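Local structure of GphF Dehydratase 1 (Archangium violaceum, 6MBF) at residues 54-68 with 121-133. The protein is the first dehydratase domain of GphF in gephyronic acid polyketide synthesis, and probably takes part in olefin formation and rearrangement of the growing chain. Numbering follows the deposited sequence.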
loop_
_atom_site.group_PDB
_atom_site.type_symbol
_atom_site.label_atom_id
_atom_site.label_comp_id
_atom_site.label_asym_id
_atom_site.label_seq_id
_atom_site.Cartn_x
_atom_site.Cartn_y
_atom_site.Cartn_z
ATOM N N TYR A 54 -0.736 -3.590 4.281
ATOM C CA TYR A 54 0.313 -3.918 5.245
ATOM C C TYR A 54 1.188 -2.707 5.535
ATOM O O TYR A 54 1.626 -2.512 6.676
ATOM C CB TYR A 54 1.162 -5.076 4.714
ATOM C CG TYR A 54 0.323 -6.238 4.240
ATOM C CD1 TYR A 54 -0.686 -6.755 5.043
ATOM C CD2 TYR A 54 0.515 -6.799 2.980
ATOM C CE1 TYR A 54 -1.475 -7.813 4.613
ATOM C CE2 TYR A 54 -0.272 -7.860 2.538
ATOM C CZ TYR A 54 -1.263 -8.362 3.360
ATOM O OH TYR A 54 -2.050 -9.413 2.927
ATOM N N LEU A 55 1.464 -1.889 4.521
ATOM C CA LEU A 55 2.248 -0.681 4.759
ATOM C C LEU A 55 1.515 0.264 5.705
ATOM O O LEU A 55 2.126 0.843 6.616
ATOM C CB LEU A 55 2.557 0.010 3.431
ATOM C CG LEU A 55 3.408 -0.786 2.436
ATOM C CD1 LEU A 55 3.650 0.022 1.167
ATOM C CD2 LEU A 55 4.731 -1.168 3.086
ATOM N N GLU A 56 0.197 0.421 5.517
ATOM C CA GLU A 56 -0.579 1.275 6.413
ATOM C C GLU A 56 -0.582 0.724 7.835
ATOM O O GLU A 56 -0.401 1.473 8.801
ATOM C CB GLU A 56 -2.016 1.441 5.900
ATOM C CG GLU A 56 -2.993 2.010 6.957
ATOM C CD GLU A 56 -2.651 3.424 7.439
ATOM O OE1 GLU A 56 -1.780 4.112 6.853
ATOM O OE2 GLU A 56 -3.275 3.859 8.426
ATOM N N MET A 57 -0.797 -0.584 7.984
ATOM C CA MET A 57 -0.776 -1.177 9.317
ATOM C C MET A 57 0.558 -0.919 10.010
ATOM O O MET A 57 0.596 -0.603 11.205
ATOM C CB MET A 57 -1.063 -2.667 9.221
ATOM C CG MET A 57 -2.507 -2.966 8.812
ATOM S SD MET A 57 -2.798 -4.713 8.475
ATOM C CE MET A 57 -2.692 -5.404 10.128
ATOM N N ALA A 58 1.660 -1.016 9.264
ATOM C CA ALA A 58 2.980 -0.785 9.847
ATOM C C ALA A 58 3.183 0.681 10.219
ATOM O O ALA A 58 3.730 0.980 11.288
ATOM C CB ALA A 58 4.068 -1.258 8.887
ATOM N N LEU A 59 2.762 1.608 9.353
ATOM C CA LEU A 59 2.850 3.025 9.702
ATOM C C LEU A 59 2.011 3.337 10.930
ATOM O O LEU A 59 2.438 4.092 11.814
ATOM C CB LEU A 59 2.391 3.891 8.526
ATOM C CG LEU A 59 3.256 3.889 7.276
ATOM C CD1 LEU A 59 2.427 4.399 6.112
ATOM C CD2 LEU A 59 4.515 4.753 7.484
ATOM N N ALA A 60 0.815 2.754 10.999
ATOM C CA ALA A 60 -0.071 2.971 12.133
ATOM C C ALA A 60 0.526 2.386 13.405
ATOM O O ALA A 60 0.436 2.999 14.474
ATOM C CB ALA A 60 -1.448 2.372 11.835
ATOM N N ALA A 61 1.161 1.215 13.297
ATOM C CA ALA A 61 1.848 0.637 14.448
ATOM C C ALA A 61 3.023 1.503 14.872
ATOM O O ALA A 61 3.252 1.703 16.070
ATOM C CB ALA A 61 2.322 -0.782 14.132
ATOM N N ALA A 62 3.782 2.025 13.902
ATOM C CA ALA A 62 4.882 2.926 14.240
ATOM C C ALA A 62 4.376 4.127 15.025
ATOM O O ALA A 62 5.007 4.555 16.004
ATOM C CB ALA A 62 5.594 3.386 12.970
ATOM N N SER A 63 3.232 4.681 14.615
ATOM C CA SER A 63 2.713 5.869 15.281
ATOM C C SER A 63 2.314 5.568 16.718
ATOM O O SER A 63 2.535 6.389 17.617
ATOM C CB SER A 63 1.521 6.425 14.509
ATOM O OG SER A 63 1.044 7.616 15.118
ATOM N N ARG A 64 1.735 4.396 16.956
ATOM C CA ARG A 64 1.185 4.078 18.268
ATOM C C ARG A 64 2.203 3.455 19.212
ATOM O O ARG A 64 2.076 3.617 20.431
ATOM C CB ARG A 64 -0.021 3.147 18.114
ATOM C CG ARG A 64 -1.197 3.827 17.438
ATOM C CD ARG A 64 -2.104 2.841 16.688
ATOM N NE ARG A 64 -3.302 3.507 16.182
ATOM C CZ ARG A 64 -3.328 4.296 15.112
ATOM N NH1 ARG A 64 -2.220 4.525 14.416
ATOM N NH2 ARG A 64 -4.467 4.865 14.736
ATOM N N LEU A 65 3.210 2.755 18.691
ATOM C CA LEU A 65 4.176 2.073 19.547
ATOM C C LEU A 65 5.449 2.867 19.777
ATOM O O LEU A 65 6.068 2.732 20.838
ATOM C CB LEU A 65 4.566 0.719 18.945
ATOM C CG LEU A 65 3.487 -0.352 18.870
ATOM C CD1 LEU A 65 4.050 -1.624 18.256
ATOM C CD2 LEU A 65 2.916 -0.621 20.251
ATOM N N LEU A 66 5.867 3.659 18.807
ATOM C CA LEU A 66 7.193 4.247 18.907
ATOM C C LEU A 66 7.112 5.683 19.393
ATOM O O LEU A 66 6.187 6.418 19.020
ATOM C CB LEU A 66 7.903 4.213 17.555
ATOM C CG LEU A 66 8.159 2.804 17.021
ATOM C CD1 LEU A 66 8.800 2.861 15.655
ATOM C CD2 LEU A 66 9.030 2.005 17.983
ATOM N N PRO A 67 8.069 6.101 20.214
ATOM C CA PRO A 67 8.012 7.444 20.795
ATOM C C PRO A 67 8.376 8.523 19.790
ATOM O O PRO A 67 9.085 8.296 18.802
ATOM C CB PRO A 67 9.060 7.383 21.907
ATOM C CG PRO A 67 10.087 6.441 21.358
ATOM C CD PRO A 67 9.292 5.380 20.622
ATOM N N GLY A 68 7.892 9.716 20.077
ATOM C CA GLY A 68 8.283 10.891 19.323
ATOM C C GLY A 68 7.191 11.935 19.349
ATOM O O GLY A 68 6.069 11.692 19.792
ATOM N N THR A 121 -1.402 -17.350 9.183
ATOM C CA THR A 121 -0.611 -17.267 7.963
ATOM C C THR A 121 0.124 -15.932 7.934
ATOM O O THR A 121 -0.502 -14.878 8.082
ATOM C CB THR A 121 -1.500 -17.393 6.724
ATOM O OG1 THR A 121 -2.145 -18.679 6.719
ATOM C CG2 THR A 121 -0.684 -17.209 5.446
ATOM N N ARG A 122 1.436 -15.984 7.729
ATOM C CA ARG A 122 2.260 -14.776 7.670
ATOM C C ARG A 122 2.092 -14.093 6.319
ATOM O O ARG A 122 2.339 -14.708 5.273
ATOM C CB ARG A 122 3.732 -15.116 7.907
ATOM C CG ARG A 122 4.666 -13.934 7.659
ATOM C CD ARG A 122 6.148 -14.321 7.827
ATOM N NE ARG A 122 6.526 -14.491 9.224
ATOM C CZ ARG A 122 6.988 -15.624 9.745
ATOM N NH1 ARG A 122 7.143 -16.700 8.984
ATOM N NH2 ARG A 122 7.305 -15.680 11.032
ATOM N N HIS A 123 1.699 -12.818 6.333
ATOM C CA HIS A 123 1.506 -12.063 5.098
ATOM C C HIS A 123 2.574 -11.021 4.835
ATOM O O HIS A 123 2.978 -10.853 3.681
ATOM C CB HIS A 123 0.132 -11.381 5.101
ATOM C CG HIS A 123 -0.994 -12.353 5.173
ATOM N ND1 HIS A 123 -1.250 -13.260 4.167
ATOM C CD2 HIS A 123 -1.897 -12.602 6.148
ATOM C CE1 HIS A 123 -2.271 -14.021 4.519
ATOM N NE2 HIS A 123 -2.689 -13.634 5.711
ATOM N N ALA A 124 3.062 -10.321 5.861
ATOM C CA ALA A 124 4.033 -9.258 5.616
ATOM C C ALA A 124 4.859 -9.019 6.869
ATOM O O ALA A 124 4.366 -9.158 7.990
ATOM C CB ALA A 124 3.358 -7.949 5.185
ATOM N N THR A 125 6.121 -8.649 6.658
ATOM C CA THR A 125 7.062 -8.374 7.740
ATOM C C THR A 125 7.962 -7.206 7.357
ATOM O O THR A 125 8.147 -6.897 6.176
ATOM C CB THR A 125 7.942 -9.586 8.054
ATOM O OG1 THR A 125 8.733 -9.900 6.900
ATOM C CG2 THR A 125 7.091 -10.806 8.419
ATOM N N GLY A 126 8.549 -6.580 8.373
ATOM C CA GLY A 126 9.490 -5.497 8.137
ATOM C C GLY A 126 9.901 -4.864 9.452
ATOM O O GLY A 126 9.747 -5.464 10.519
ATOM N N ARG A 127 10.403 -3.636 9.362
ATOM C CA ARG A 127 10.862 -2.896 10.531
ATOM C C ARG A 127 10.206 -1.526 10.548
ATOM O O ARG A 127 9.840 -0.990 9.502
ATOM C CB ARG A 127 12.384 -2.749 10.531
ATOM C CG ARG A 127 13.112 -4.055 10.345
ATOM C CD ARG A 127 14.583 -3.819 10.040
ATOM N NE ARG A 127 15.196 -4.996 9.431
ATOM C CZ ARG A 127 15.661 -6.032 10.121
ATOM N NH1 ARG A 127 15.576 -6.039 11.444
ATOM N NH2 ARG A 127 16.203 -7.061 9.489
ATOM N N ILE A 128 10.026 -0.973 11.745
ATOM C CA ILE A 128 9.406 0.338 11.888
ATOM C C ILE A 128 10.350 1.259 12.649
ATOM O O ILE A 128 11.173 0.817 13.459
ATOM C CB ILE A 128 8.029 0.277 12.585
ATOM C CG1 ILE A 128 8.098 -0.567 13.860
ATOM C CG2 ILE A 128 6.944 -0.251 11.622
ATOM C CD1 ILE A 128 6.824 -0.506 14.690
ATOM N N ALA A 129 10.228 2.550 12.373
ATOM C CA ALA A 129 11.045 3.554 13.038
ATOM C C ALA A 129 10.315 4.887 12.972
ATOM O O ALA A 129 9.298 5.034 12.289
ATOM C CB ALA A 129 12.440 3.649 12.414
ATOM N N ARG A 130 10.858 5.857 13.698
ATOM C CA ARG A 130 10.292 7.190 13.788
ATOM C C ARG A 130 11.452 8.158 13.951
ATOM O O ARG A 130 12.386 7.884 14.708
ATOM C CB ARG A 130 9.318 7.274 14.965
ATOM C CG ARG A 130 8.382 8.444 14.942
ATOM C CD ARG A 130 7.159 8.096 15.757
ATOM N NE ARG A 130 6.361 9.270 16.065
ATOM C CZ ARG A 130 5.231 9.228 16.752
ATOM N NH1 ARG A 130 4.766 8.063 17.186
ATOM N NH2 ARG A 130 4.557 10.344 16.993
ATOM N N ARG A 131 11.407 9.271 13.225
ATOM C CA ARG A 131 12.515 10.218 13.229
ATOM C C ARG A 131 11.973 11.638 13.264
ATOM O O ARG A 131 10.965 11.940 12.620
ATOM C CB ARG A 131 13.412 10.033 11.997
ATOM C CG ARG A 131 14.606 10.966 11.962
ATOM C CD ARG A 131 15.471 10.755 10.730
ATOM N NE ARG A 131 14.862 11.279 9.512
ATOM C CZ ARG A 131 14.387 10.517 8.533
ATOM N NH1 ARG A 131 14.454 9.200 8.636
ATOM N NH2 ARG A 131 13.852 11.071 7.454
ATOM N N GLN A 132 12.648 12.508 14.010
ATOM C CA GLN A 132 12.230 13.902 14.074
ATOM C C GLN A 132 12.429 14.573 12.719
ATOM O O GLN A 132 13.412 14.315 12.018
ATOM C CB GLN A 132 13.005 14.644 15.164
ATOM C CG GLN A 132 12.168 15.682 15.900
ATOM C CD GLN A 132 12.719 16.026 17.275
ATOM O OE1 GLN A 132 13.187 15.154 18.013
ATOM N NE2 GLN A 132 12.661 17.305 17.629
ATOM N N LEU A 133 11.483 15.434 12.355
ATOM C CA LEU A 133 11.409 16.017 11.012
ATOM C C LEU A 133 12.679 16.757 10.579
ATOM O O LEU A 133 13.324 17.432 11.378
ATOM C CB LEU A 133 10.203 16.958 10.932
ATOM C CG LEU A 133 10.010 17.910 12.117
ATOM C CD1 LEU A 133 10.686 19.256 11.873
ATOM C CD2 LEU A 133 8.531 18.088 12.437
#
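Helix 54-65 lies over strand 121-131 with axes 7.9 Å apart at closest approach and directions 48° apart; Tyr-54, Ala-62 and Leu-66 come opposite Ala-124, Ile-128 and Arg-130. The pair belongs to the N-terminal half of the double hot-dog fold of polyketide synthase dehydratases, in which a curved antiparallel sheet wraps a central helix. Strands 73-81 and 103-109 flank strand 121-131 and also touch the helix. Ile-128 fills the middle of the contact. Ile-128 CG2 points at the helix backbone and lies 3.5 Å from Ala-58 O. Ile-128 CB packs on Ala-62 CB at 4.0 Å. Ile-128 CG1 sits between the backbone N and the carbonyl carbon (chi1 48°), which brings CD1 to Ala-62 CA and Leu-66 CD1. The small Ala-58 and Ala-62 let the helix sit close to the strand here. Leu-66, just past the helix, reaches with CD1 to 3.5 Å from Ala-129 CA. At the other end the Tyr-54 ring runs along the strand. Tyr-54 CG meets Ala-124 CB at 3.6 Å, and Tyr-54 OH lies 3.7 Å from His-123 CB. His-123 and Ala-124 form a classic beta bulge opposite Ile-106, and both side chains start toward the helix. The imidazole is held by Ser-108 OG at NE2 and Ser-83 O at ND1, which should fix its rotation. Arg-130 lies at the C-terminal end of the helix. Its chain is extended from CG to NE, and the guanidinium reaches the carbonyls there, with Gly-68 N over one face. Asn-69 is its stronger polar partner, at NH2. Arg-130 NH1 gives a weak, bent hydrogen bond to Ser-63 O, 2.8 Å long with an N-H...O angle of 123°.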